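PDB 2EKL: D-3-phosphoglycerate dehydrogenase from Sulfolobus tokodaii, which probably catalyses the NAD-dependent oxidation of 3-phosphoglycerate, the step that opens serine biosynthesis. Local coordinates for residues A255-W260 and I279-I284; E107-L112 and V229-A234. One frame throughout, in Å; residues are numbered along the deposited sequence.

Contact 1. Residues A255-W260 and I279-I284; sequences ATDVFW and IVTTHI. With NAD (nicotinamide-adenine-dinucleotide), chain B.
Asp257 and Thr281 meet just beyond the ends of two parallel strands, where a Rossmann-type sheet typically turns its loops to the cofactor. Up to that point backbone pairs with backbone: Thr256 N donates to Ile279 O at 2.8 Å, and Thr281 N returns the bond to Thr256 O at 2.9 Å. Past the strands the Asp257 carboxylate takes over as acceptor. With CG anti to the backbone N (chi1 -177°), it reaches across to the 279-284 segment, and its two oxygens divide the work. OD1 accepts on its anti side from Thr281 OG1 at 2.7 Å, somewhat out of the carboxylate plane, and with its syn lone pair from Ile284 N at 2.8 Å. OD2 receives the carboxamide N7N of NAD at 2.7 Å and also the backbone N of Gly285. Four donors thus surround one buried carboxylate, which probably favours its charged form and fixes its rotation. Replacing this aspartate by alanine is likely to leave the NAD carboxamide, the Thr281 hydroxyl and the amides of Ile284 and Gly285 without the acceptor they share. Val258 CG1 makes a CH-pi contact over one face of the His283 ring, 4.0 Å from its centroid, while ND1 of that ring bonds to Glu262. An apolar contact joins Phe259 CE1 to Val280 CG2 at 3.7 Å. The two strands belong to a beta-alpha-beta unit joined through helix 267-274, which packs on Val280 and Phe259; helix 102-118 lies against Ala255, Asp257 and Ile284, and strand 226-230 borders 251-256.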
ATOM      1  N   ALA A 255       2.149  -4.722 -11.203  1.00 13.76           N
ATOM      2  CA  ALA A 255       2.950  -4.323 -10.045  1.00 14.46           C
ATOM      3  C   ALA A 255       3.702  -5.552  -9.572  1.00 14.50           C
ATOM      4  O   ALA A 255       3.088  -6.555  -9.217  1.00 16.19           O
ATOM      5  CB  ALA A 255       2.041  -3.795  -8.937  1.00 15.02           C
ATOM      6  N   THR A 256       5.027  -5.477  -9.538  1.00 14.41           N
ATOM      7  CA  THR A 256       5.806  -6.644  -9.161  1.00 13.77           C
ATOM      8  C   THR A 256       7.039  -6.352  -8.316  1.00 14.49           C
ATOM      9  O   THR A 256       7.622  -5.273  -8.396  1.00 13.22           O
ATOM     10  CB  THR A 256       6.250  -7.395 -10.437  1.00 14.60           C
ATOM     11  OG1 THR A 256       6.919  -8.605 -10.084  1.00 16.79           O
ATOM     12  CG2 THR A 256       7.199  -6.522 -11.262  1.00 16.92           C
ATOM     13  N   ASP A 257       7.418  -7.331  -7.497  1.00 13.62           N
ATOM     14  CA  ASP A 257       8.606  -7.220  -6.664  1.00 13.81           C
ATOM     15  C   ASP A 257       9.669  -8.130  -7.286  1.00 13.42           C
ATOM     16  O   ASP A 257      10.806  -8.186  -6.821  1.00 15.89           O
ATOM     17  CB  ASP A 257       8.300  -7.682  -5.234  1.00 14.13           C
ATOM     18  CG  ASP A 257       9.489  -7.526  -4.300  1.00 13.89           C
ATOM     19  OD1 ASP A 257      10.073  -6.420  -4.252  1.00 13.52           O
ATOM     20  OD2 ASP A 257       9.834  -8.506  -3.603  1.00 16.26           O
ATOM     21  N   VAL A 258       9.284  -8.841  -8.342  1.00 15.51           N
ATOM     22  CA  VAL A 258      10.195  -9.763  -9.018  1.00 17.93           C
ATOM     23  C   VAL A 258      10.250  -9.558 -10.535  1.00 20.64           C
ATOM     24  O   VAL A 258       9.224  -9.363 -11.193  1.00 19.48           O
ATOM     25  CB  VAL A 258       9.799 -11.231  -8.728  1.00 17.19           C
ATOM     26  CG1 VAL A 258       9.907 -11.510  -7.235  1.00 18.07           C
ATOM     27  CG2 VAL A 258       8.382 -11.495  -9.221  1.00 18.32           C
ATOM     28  N   PHE A 259      11.459  -9.598 -11.086  1.00 22.20           N
ATOM     29  CA  PHE A 259      11.646  -9.422 -12.520  1.00 22.84           C
ATOM     30  C   PHE A 259      12.439 -10.604 -13.066  1.00 24.15           C
ATOM     31  O   PHE A 259      13.258 -11.192 -12.361  1.00 25.05           O
ATOM     32  CB  PHE A 259      12.389  -8.112 -12.806  1.00 23.40           C
ATOM     33  CG  PHE A 259      11.678  -7.213 -13.782  1.00 21.10           C
ATOM     34  CD1 PHE A 259      10.438  -6.663 -13.468  1.00 22.23           C
ATOM     35  CD2 PHE A 259      12.246  -6.916 -15.020  1.00 20.62           C
ATOM     36  CE1 PHE A 259       9.773  -5.833 -14.370  1.00 21.88           C
ATOM     37  CE2 PHE A 259      11.590  -6.088 -15.928  1.00 21.16           C
ATOM     38  CZ  PHE A 259      10.351  -5.545 -15.603  1.00 24.01           C
ATOM     39  N   TRP A 260      12.181 -10.954 -14.321  1.00 24.43           N
ATOM     40  CA  TRP A 260      12.853 -12.077 -14.963  1.00 26.31           C
ATOM     41  C   TRP A 260      14.360 -11.949 -14.793  1.00 26.64           C
ATOM     42  O   TRP A 260      15.051 -12.936 -14.543  1.00 29.04           O
ATOM     43  CB  TRP A 260      12.436 -12.123 -16.432  1.00 25.46           C
ATOM     44  CG  TRP A 260      10.944 -12.292 -16.555  1.00 24.19           C
ATOM     45  CD1 TRP A 260      10.253 -13.471 -16.621  1.00 24.00           C
ATOM     46  CD2 TRP A 260       9.959 -11.253 -16.511  1.00 23.74           C
ATOM     47  NE1 TRP A 260       8.898 -13.229 -16.615  1.00 23.68           N
ATOM     48  CE2 TRP A 260       8.690 -11.876 -16.548  1.00 23.92           C
ATOM     49  CE3 TRP A 260      10.022  -9.854 -16.439  1.00 24.76           C
ATOM     50  CZ2 TRP A 260       7.495 -11.149 -16.514  1.00 23.26           C
ATOM     51  CZ3 TRP A 260       8.832  -9.131 -16.406  1.00 23.92           C
ATOM     52  CH2 TRP A 260       7.586  -9.782 -16.443  1.00 22.67           C
ATOM     53  N   ILE A 279       4.920  -1.168 -12.410  1.00 15.59           N
ATOM     54  CA  ILE A 279       5.409  -0.737 -11.097  1.00 18.83           C
ATOM     55  C   ILE A 279       6.330  -1.838 -10.578  1.00 16.79           C
ATOM     56  O   ILE A 279       5.934  -3.002 -10.519  1.00 16.66           O
ATOM     57  CB  ILE A 279       4.235  -0.542 -10.091  1.00 19.50           C
ATOM     58  CG1 ILE A 279       3.366   0.651 -10.505  1.00 24.95           C
ATOM     59  CG2 ILE A 279       4.782  -0.315  -8.688  1.00 22.18           C
ATOM     60  CD1 ILE A 279       2.467   0.398 -11.699  1.00 28.23           C
ATOM     61  N   VAL A 280       7.547  -1.474 -10.190  1.00 15.71           N
ATOM     62  CA  VAL A 280       8.505  -2.469  -9.732  1.00 16.11           C
ATOM     63  C   VAL A 280       9.279  -2.121  -8.464  1.00 15.08           C
ATOM     64  O   VAL A 280       9.779  -1.006  -8.316  1.00 16.57           O
ATOM     65  CB  VAL A 280       9.580  -2.750 -10.830  1.00 15.47           C
ATOM     66  CG1 VAL A 280      10.468  -3.919 -10.404  1.00 16.14           C
ATOM     67  CG2 VAL A 280       8.916  -3.027 -12.172  1.00 18.56           C
ATOM     68  N   THR A 281       9.366  -3.077  -7.545  1.00 14.50           N
ATOM     69  CA  THR A 281      10.176  -2.886  -6.352  1.00 13.67           C
ATOM     70  C   THR A 281      11.335  -3.860  -6.549  1.00 14.57           C
ATOM     71  O   THR A 281      11.206  -4.864  -7.255  1.00 15.65           O
ATOM     72  CB  THR A 281       9.406  -3.155  -5.035  1.00 12.70           C
ATOM     73  OG1 THR A 281       8.601  -4.331  -5.160  1.00 14.27           O
ATOM     74  CG2 THR A 281       8.514  -1.951  -4.703  1.00 13.69           C
ATOM     75  N   THR A 282      12.469  -3.554  -5.934  1.00 14.14           N
ATOM     76  CA  THR A 282      13.683  -4.338  -6.111  1.00 16.29           C
ATOM     77  C   THR A 282      13.840  -5.630  -5.305  1.00 17.46           C
ATOM     78  O   THR A 282      14.875  -5.862  -4.677  1.00 18.95           O
ATOM     79  CB  THR A 282      14.898  -3.419  -5.873  1.00 13.70           C
ATOM     80  OG1 THR A 282      14.811  -2.840  -4.569  1.00 15.58           O
ATOM     81  CG2 THR A 282      14.902  -2.285  -6.893  1.00 15.16           C
ATOM     82  N   HIS A 283      12.818  -6.481  -5.354  1.00 15.71           N
ATOM     83  CA  HIS A 283      12.830  -7.762  -4.648  1.00 16.86           C
ATOM     84  C   HIS A 283      13.054  -7.563  -3.155  1.00 16.02           C
ATOM     85  O   HIS A 283      13.934  -8.185  -2.549  1.00 18.08           O
ATOM     86  CB  HIS A 283      13.911  -8.675  -5.243  1.00 17.94           C
ATOM     87  CG  HIS A 283      13.574 -10.131  -5.174  1.00 21.06           C
ATOM     88  ND1 HIS A 283      13.802 -10.997  -6.222  1.00 22.17           N
ATOM     89  CD2 HIS A 283      13.019 -10.872  -4.187  1.00 22.16           C
ATOM     90  CE1 HIS A 283      13.400 -12.209  -5.882  1.00 24.09           C
ATOM     91  NE2 HIS A 283      12.920 -12.161  -4.653  1.00 23.40           N
ATOM     92  N   ILE A 284      12.236  -6.695  -2.568  1.00 14.49           N
ATOM     93  CA  ILE A 284      12.322  -6.376  -1.149  1.00 15.06           C
ATOM     94  C   ILE A 284      11.247  -7.059  -0.306  1.00 12.58           C
ATOM     95  O   ILE A 284      11.052  -6.704   0.853  1.00 14.56           O
ATOM     96  CB  ILE A 284      12.213  -4.848  -0.929  1.00 15.41           C
ATOM     97  CG1 ILE A 284      10.892  -4.327  -1.506  1.00 14.96           C
ATOM     98  CG2 ILE A 284      13.394  -4.141  -1.609  1.00 16.77           C
ATOM     99  CD1 ILE A 284      10.652  -2.845  -1.263  1.00 13.89           C
TER
HETATM  100  PA  NAD B1300       3.421 -21.702  -0.287  1.00 21.06           P
HETATM  101  O1A NAD B1300       2.860 -21.579   1.070  1.00 20.44           O
HETATM  102  O2A NAD B1300       4.175 -22.985  -0.595  1.00 18.98           O
HETATM  103  O5B NAD B1300       2.207 -21.487  -1.311  1.00 21.90           O
HETATM  104  C5B NAD B1300       2.442 -21.597  -2.706  1.00 21.47           C
HETATM  105  C4B NAD B1300       0.989 -22.081  -3.311  1.00 23.44           C
HETATM  106  O4B NAD B1300       0.929 -21.869  -4.731  1.00 24.95           O
HETATM  107  C3B NAD B1300       0.695 -23.563  -2.904  1.00 23.53           C
HETATM  108  O3B NAD B1300      -0.572 -23.693  -2.262  1.00 21.77           O
HETATM  109  C2B NAD B1300       0.869 -24.301  -4.237  1.00 25.95           C
HETATM  110  O2B NAD B1300       0.201 -25.529  -4.402  1.00 25.74           O
HETATM  111  C1B NAD B1300       0.472 -23.198  -5.147  1.00 25.19           C
HETATM  112  N9A NAD B1300       0.818 -23.445  -6.583  1.00 26.04           N
HETATM  113  C8A NAD B1300       1.963 -23.972  -7.164  1.00 26.96           C
HETATM  114  N7A NAD B1300       1.815 -24.004  -8.509  1.00 28.93           N
HETATM  115  C5A NAD B1300       0.594 -23.505  -8.808  1.00 29.54           C
HETATM  116  C6A NAD B1300      -0.155 -23.272 -10.029  1.00 31.61           C
HETATM  117  N6A NAD B1300       0.356 -23.575 -11.211  1.00 34.11           N
HETATM  118  N1A NAD B1300      -1.473 -22.706  -9.965  1.00 31.28           N
HETATM  119  C2A NAD B1300      -2.081 -22.358  -8.715  1.00 31.34           C
HETATM  120  N3A NAD B1300      -1.355 -22.585  -7.523  1.00 26.81           N
HETATM  121  C4A NAD B1300      -0.051 -23.144  -7.580  1.00 27.80           C
HETATM  122  O3  NAD B1300       4.460 -20.500  -0.551  1.00 21.21           O
HETATM  123  PN  NAD B1300       4.468 -18.990   0.019  1.00 21.77           P
HETATM  124  O1N NAD B1300       3.088 -18.515   0.197  1.00 21.50           O
HETATM  125  O2N NAD B1300       5.299 -19.063   1.256  1.00 22.91           O
HETATM  126  O5D NAD B1300       5.282 -18.321  -1.153  1.00 23.42           O
HETATM  127  C5D NAD B1300       4.621 -17.976  -2.352  1.00 22.92           C
HETATM  128  C4D NAD B1300       5.578 -17.378  -3.362  1.00 24.51           C
HETATM  129  O4D NAD B1300       6.128 -16.153  -2.911  1.00 21.35           O
HETATM  130  C3D NAD B1300       6.811 -18.246  -3.745  1.00 23.97           C
HETATM  131  O3D NAD B1300       7.058 -18.196  -5.158  1.00 25.10           O
HETATM  132  C2D NAD B1300       7.902 -17.684  -2.907  1.00 23.92           C
HETATM  133  O2D NAD B1300       9.185 -18.117  -3.317  1.00 25.81           O
HETATM  134  C1D NAD B1300       7.537 -16.232  -3.043  1.00 23.02           C
HETATM  135  N1N NAD B1300       8.116 -15.271  -2.062  1.00 21.81           N
HETATM  136  C2N NAD B1300       8.655 -14.045  -2.565  1.00 21.52           C
HETATM  137  C3N NAD B1300       9.214 -13.109  -1.645  1.00 21.19           C
HETATM  138  C7N NAD B1300       9.769 -11.835  -2.157  1.00 20.79           C
HETATM  139  O7N NAD B1300      10.845 -11.339  -1.524  1.00 21.24           O
HETATM  140  N7N NAD B1300       9.277 -11.164  -3.188  1.00 20.69           N
HETATM  141  C4N NAD B1300       9.210 -13.459  -0.198  1.00 22.15           C
HETATM  142  C5N NAD B1300       8.660 -14.708   0.297  1.00 22.62           C
HETATM  143  C6N NAD B1300       8.107 -15.620  -0.657  1.00 22.58           C

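Contact 2. Residues E107-L112 and V229-A234; sequences ELTIGL and VNTSRA. With NAD (nicotinamide-adenine-dinucleotide), chain B.
Thr109 and Thr231 bring their hydroxyls together where helix 102-118 passes over the end of strand 226-230. The polar part of the contact is this one pair, OG1 of Thr109 to OG1 of Thr231 at 2.8 Å; Thr109 OG1 is also bonded to the carbonyl O of Ala105, one turn back in its helix. The apolar part surrounds it. Leu112 CD1 lies alongside the methyl of Thr231, 3.6 Å from CG2, the two side chains running in opposite senses, and Val229 CG1 touches both Thr109 CG2 and Leu112 CB, each at 4.0 Å. Val229 carries CG1 anti to its own N (chi1 -177°), which brings that methyl up to the helix.

A third group of bonds shapes the loop after the strand. Asn230 OD1 accepts from Ser232 N at 2.9 Å, an Asx turn, and from Ser232 OG at 2.8 Å, the two donors arriving from opposite faces of the amide plane. Asn230 ND2 donates to Arg233 O at 3.0 Å, almost within its own amide plane though it stands above the carbonyl plane of Arg233, so both ends of the amide brace the turn.

The cofactor meets the same loop: NAD N7N donates to Thr231 O at 3.2 Å. Thr231 therefore divides its chemistry: its hydroxyl and methyl meet the helix while its carbonyl oxygen takes the nicotinamide carboxamide, so that one residue ties the cofactor-binding loop to helix 102-118.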
ATOM      1  N   GLU A 107       2.427  -7.901   3.132  1.00 12.23           N
ATOM      2  CA  GLU A 107       2.292  -6.460   3.222  1.00 12.94           C
ATOM      3  C   GLU A 107       2.764  -5.760   1.955  1.00 11.40           C
ATOM      4  O   GLU A 107       2.107  -4.835   1.474  1.00 11.90           O
ATOM      5  CB  GLU A 107       3.043  -5.955   4.461  1.00 11.29           C
ATOM      6  CG  GLU A 107       2.302  -6.299   5.758  1.00 12.42           C
ATOM      7  CD  GLU A 107       3.212  -6.405   6.970  1.00 15.04           C
ATOM      8  OE1 GLU A 107       4.291  -5.776   6.978  1.00 13.98           O
ATOM      9  OE2 GLU A 107       2.832  -7.110   7.929  1.00 14.57           O
ATOM     10  N   LEU A 108       3.888  -6.201   1.398  1.00 11.74           N
ATOM     11  CA  LEU A 108       4.383  -5.578   0.178  1.00 11.35           C
ATOM     12  C   LEU A 108       3.387  -5.811  -0.951  1.00 11.24           C
ATOM     13  O   LEU A 108       3.201  -4.949  -1.807  1.00 11.90           O
ATOM     14  CB  LEU A 108       5.749  -6.144  -0.221  1.00 13.67           C
ATOM     15  CG  LEU A 108       6.380  -5.477  -1.450  1.00 16.37           C
ATOM     16  CD1 LEU A 108       6.688  -4.017  -1.138  1.00 18.81           C
ATOM     17  CD2 LEU A 108       7.657  -6.213  -1.846  1.00 15.53           C
ATOM     18  N   THR A 109       2.739  -6.975  -0.950  1.00 12.25           N
ATOM     19  CA  THR A 109       1.758  -7.297  -1.990  1.00 11.62           C
ATOM     20  C   THR A 109       0.615  -6.286  -1.968  1.00 12.89           C
ATOM     21  O   THR A 109       0.235  -5.737  -3.006  1.00 12.86           O
ATOM     22  CB  THR A 109       1.170  -8.715  -1.799  1.00 12.37           C
ATOM     23  OG1 THR A 109       2.224  -9.685  -1.861  1.00 12.33           O
ATOM     24  CG2 THR A 109       0.142  -9.019  -2.894  1.00 12.99           C
ATOM     25  N   ILE A 110       0.063  -6.046  -0.780  1.00 12.37           N
ATOM     26  CA  ILE A 110      -1.032  -5.090  -0.622  1.00 11.90           C
ATOM     27  C   ILE A 110      -0.550  -3.694  -1.009  1.00 13.90           C
ATOM     28  O   ILE A 110      -1.276  -2.924  -1.650  1.00 13.75           O
ATOM     29  CB  ILE A 110      -1.544  -5.061   0.845  1.00 11.91           C
ATOM     30  CG1 ILE A 110      -2.148  -6.424   1.212  1.00 13.49           C
ATOM     31  CG2 ILE A 110      -2.573  -3.941   1.029  1.00 13.30           C
ATOM     32  CD1 ILE A 110      -3.322  -6.851   0.339  1.00 14.96           C
ATOM     33  N   GLY A 111       0.678  -3.369  -0.620  1.00 12.14           N
ATOM     34  CA  GLY A 111       1.226  -2.065  -0.948  1.00 11.09           C
ATOM     35  C   GLY A 111       1.348  -1.881  -2.454  1.00 12.19           C
ATOM     36  O   GLY A 111       1.017  -0.820  -2.984  1.00 13.61           O
ATOM     37  N   LEU A 112       1.839  -2.908  -3.144  1.00 12.55           N
ATOM     38  CA  LEU A 112       1.993  -2.851  -4.600  1.00 12.67           C
ATOM     39  C   LEU A 112       0.635  -2.733  -5.290  1.00 13.30           C
ATOM     40  O   LEU A 112       0.472  -1.960  -6.242  1.00 14.11           O
ATOM     41  CB  LEU A 112       2.732  -4.098  -5.108  1.00 13.54           C
ATOM     42  CG  LEU A 112       4.248  -4.124  -4.877  1.00 13.90           C
ATOM     43  CD1 LEU A 112       4.820  -5.492  -5.239  1.00 13.39           C
ATOM     44  CD2 LEU A 112       4.898  -3.035  -5.726  1.00 15.10           C
ATOM     45  N   VAL A 229      -0.726  -8.214  -9.827  1.00 13.71           N
ATOM     46  CA  VAL A 229       0.327  -8.028  -8.829  1.00 13.13           C
ATOM     47  C   VAL A 229       1.113  -9.322  -8.713  1.00 14.54           C
ATOM     48  O   VAL A 229       0.533 -10.409  -8.700  1.00 16.72           O
ATOM     49  CB  VAL A 229      -0.264  -7.673  -7.439  1.00 15.84           C
ATOM     50  CG1 VAL A 229       0.864  -7.418  -6.437  1.00 14.42           C
ATOM     51  CG2 VAL A 229      -1.149  -6.440  -7.550  1.00 15.37           C
ATOM     52  N   ASN A 230       2.433  -9.214  -8.623  1.00 13.82           N
ATOM     53  CA  ASN A 230       3.263 -10.406  -8.517  1.00 15.18           C
ATOM     54  C   ASN A 230       4.417 -10.243  -7.534  1.00 16.80           C
ATOM     55  O   ASN A 230       5.332  -9.459  -7.767  1.00 16.96           O
ATOM     56  CB  ASN A 230       3.819 -10.771  -9.902  1.00 15.91           C
ATOM     57  CG  ASN A 230       4.567 -12.104  -9.908  1.00 16.12           C
ATOM     58  OD1 ASN A 230       4.654 -12.790  -8.890  1.00 17.30           O
ATOM     59  ND2 ASN A 230       5.108 -12.471 -11.064  1.00 16.64           N
ATOM     60  N   THR A 231       4.357 -10.975  -6.425  1.00 15.53           N
ATOM     61  CA  THR A 231       5.436 -10.942  -5.444  1.00 16.44           C
ATOM     62  C   THR A 231       5.964 -12.356  -5.248  1.00 17.40           C
ATOM     63  O   THR A 231       6.687 -12.624  -4.293  1.00 19.49           O
ATOM     64  CB  THR A 231       4.979 -10.394  -4.074  1.00 15.71           C
ATOM     65  OG1 THR A 231       3.881 -11.171  -3.582  1.00 16.89           O
ATOM     66  CG2 THR A 231       4.566  -8.936  -4.193  1.00 15.74           C
ATOM     67  N   SER A 232       5.607 -13.254  -6.161  1.00 19.01           N
ATOM     68  CA  SER A 232       6.050 -14.643  -6.070  1.00 19.36           C
ATOM     69  C   SER A 232       7.273 -14.906  -6.946  1.00 19.77           C
ATOM     70  O   SER A 232       8.408 -14.790  -6.477  1.00 18.53           O
ATOM     71  CB  SER A 232       4.899 -15.594  -6.435  1.00 18.52           C
ATOM     72  OG  SER A 232       4.414 -15.376  -7.748  1.00 22.47           O
ATOM     73  N   ARG A 233       7.051 -15.269  -8.208  1.00 21.77           N
ATOM     74  CA  ARG A 233       8.147 -15.527  -9.139  1.00 23.22           C
ATOM     75  C   ARG A 233       7.853 -14.932 -10.512  1.00 21.33           C
ATOM     76  O   ARG A 233       6.738 -15.039 -11.022  1.00 20.53           O
ATOM     77  CB  ARG A 233       8.396 -17.029  -9.296  1.00 27.72           C
ATOM     78  CG  ARG A 233       9.151 -17.669  -8.146  1.00 34.47           C
ATOM     79  CD  ARG A 233       9.897 -18.898  -8.631  1.00 40.45           C
ATOM     80  NE  ARG A 233      10.695 -19.519  -7.579  1.00 44.86           N
ATOM     81  CZ  ARG A 233      11.527 -20.536  -7.779  1.00 46.47           C
ATOM     82  NH1 ARG A 233      11.671 -21.045  -8.997  1.00 47.04           N
ATOM     83  NH2 ARG A 233      12.212 -21.047  -6.763  1.00 46.71           N
ATOM     84  N   ALA A 234       8.862 -14.316 -11.113  1.00 19.99           N
ATOM     85  CA  ALA A 234       8.699 -13.706 -12.424  1.00 20.66           C
ATOM     86  C   ALA A 234       8.316 -14.735 -13.486  1.00 20.72           C
ATOM     87  O   ALA A 234       7.461 -14.470 -14.329  1.00 21.33           O
ATOM     88  CB  ALA A 234       9.987 -12.985 -12.830  1.00 19.57           C
TER
HETATM   89  PA  NAD B1300       3.421 -21.702  -0.287  1.00 21.06           P
HETATM   90  O1A NAD B1300       2.860 -21.579   1.070  1.00 20.44           O
HETATM   91  O2A NAD B1300       4.175 -22.985  -0.595  1.00 18.98           O
HETATM   92  O5B NAD B1300       2.207 -21.487  -1.311  1.00 21.90           O
HETATM   93  C5B NAD B1300       2.442 -21.597  -2.706  1.00 21.47           C
HETATM   94  C4B NAD B1300       0.989 -22.081  -3.311  1.00 23.44           C
HETATM   95  O4B NAD B1300       0.929 -21.869  -4.731  1.00 24.95           O
HETATM   96  C3B NAD B1300       0.695 -23.563  -2.904  1.00 23.53           C
HETATM   97  O3B NAD B1300      -0.572 -23.693  -2.262  1.00 21.77           O
HETATM   98  C2B NAD B1300       0.869 -24.301  -4.237  1.00 25.95           C
HETATM   99  O2B NAD B1300       0.201 -25.529  -4.402  1.00 25.74           O
HETATM  100  C1B NAD B1300       0.472 -23.198  -5.147  1.00 25.19           C
HETATM  101  N9A NAD B1300       0.818 -23.445  -6.583  1.00 26.04           N
HETATM  102  C8A NAD B1300       1.963 -23.972  -7.164  1.00 26.96           C
HETATM  103  N7A NAD B1300       1.815 -24.004  -8.509  1.00 28.93           N
HETATM  104  C5A NAD B1300       0.594 -23.505  -8.808  1.00 29.54           C
HETATM  105  C6A NAD B1300      -0.155 -23.272 -10.029  1.00 31.61           C
HETATM  106  N6A NAD B1300       0.356 -23.575 -11.211  1.00 34.11           N
HETATM  107  N1A NAD B1300      -1.473 -22.706  -9.965  1.00 31.28           N
HETATM  108  C2A NAD B1300      -2.081 -22.358  -8.715  1.00 31.34           C
HETATM  109  N3A NAD B1300      -1.355 -22.585  -7.523  1.00 26.81           N
HETATM  110  C4A NAD B1300      -0.051 -23.144  -7.580  1.00 27.80           C
HETATM  111  O3  NAD B1300       4.460 -20.500  -0.551  1.00 21.21           O
HETATM  112  PN  NAD B1300       4.468 -18.990   0.019  1.00 21.77           P
HETATM  113  O1N NAD B1300       3.088 -18.515   0.197  1.00 21.50           O
HETATM  114  O2N NAD B1300       5.299 -19.063   1.256  1.00 22.91           O
HETATM  115  O5D NAD B1300       5.282 -18.321  -1.153  1.00 23.42           O
HETATM  116  C5D NAD B1300       4.621 -17.976  -2.352  1.00 22.92           C
HETATM  117  C4D NAD B1300       5.578 -17.378  -3.362  1.00 24.51           C
HETATM  118  O4D NAD B1300       6.128 -16.153  -2.911  1.00 21.35           O
HETATM  119  C3D NAD B1300       6.811 -18.246  -3.745  1.00 23.97           C
HETATM  120  O3D NAD B1300       7.058 -18.196  -5.158  1.00 25.10           O
HETATM  121  C2D NAD B1300       7.902 -17.684  -2.907  1.00 23.92           C
HETATM  122  O2D NAD B1300       9.185 -18.117  -3.317  1.00 25.81           O
HETATM  123  C1D NAD B1300       7.537 -16.232  -3.043  1.00 23.02           C
HETATM  124  N1N NAD B1300       8.116 -15.271  -2.062  1.00 21.81           N
HETATM  125  C2N NAD B1300       8.655 -14.045  -2.565  1.00 21.52           C
HETATM  126  C3N NAD B1300       9.214 -13.109  -1.645  1.00 21.19           C
HETATM  127  C7N NAD B1300       9.769 -11.835  -2.157  1.00 20.79           C
HETATM  128  O7N NAD B1300      10.845 -11.339  -1.524  1.00 21.24           O
HETATM  129  N7N NAD B1300       9.277 -11.164  -3.188  1.00 20.69           N
HETATM  130  C4N NAD B1300       9.210 -13.459  -0.198  1.00 22.15           C
HETATM  131  C5N NAD B1300       8.660 -14.708   0.297  1.00 22.62           C
HETATM  132  C6N NAD B1300       8.107 -15.620  -0.657  1.00 22.58           C

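How the contacts relate
The two contacts illustrate how a parallel sheet gathers a binding site from successive strand ends. Their centres lie about 8 Å apart, and strands 226-230 and 251-256 are neighbours in the seven-stranded sheet of the NAD-binding domain, with 278-280 outermost within the chain. Contact 2, spanning 107 to 234, is completed ahead of the first residue of contact 1 at 255. Ala255 O lies 2.8 Å from Asn230 N, a probable hydrogen bond joining them directly, and Leu108 of the helix packs on Asp257. Both touch NAD, whose carboxamide nitrogen is shared between their loops, and both border the second subunit, placing cofactor site and dimer interface close together.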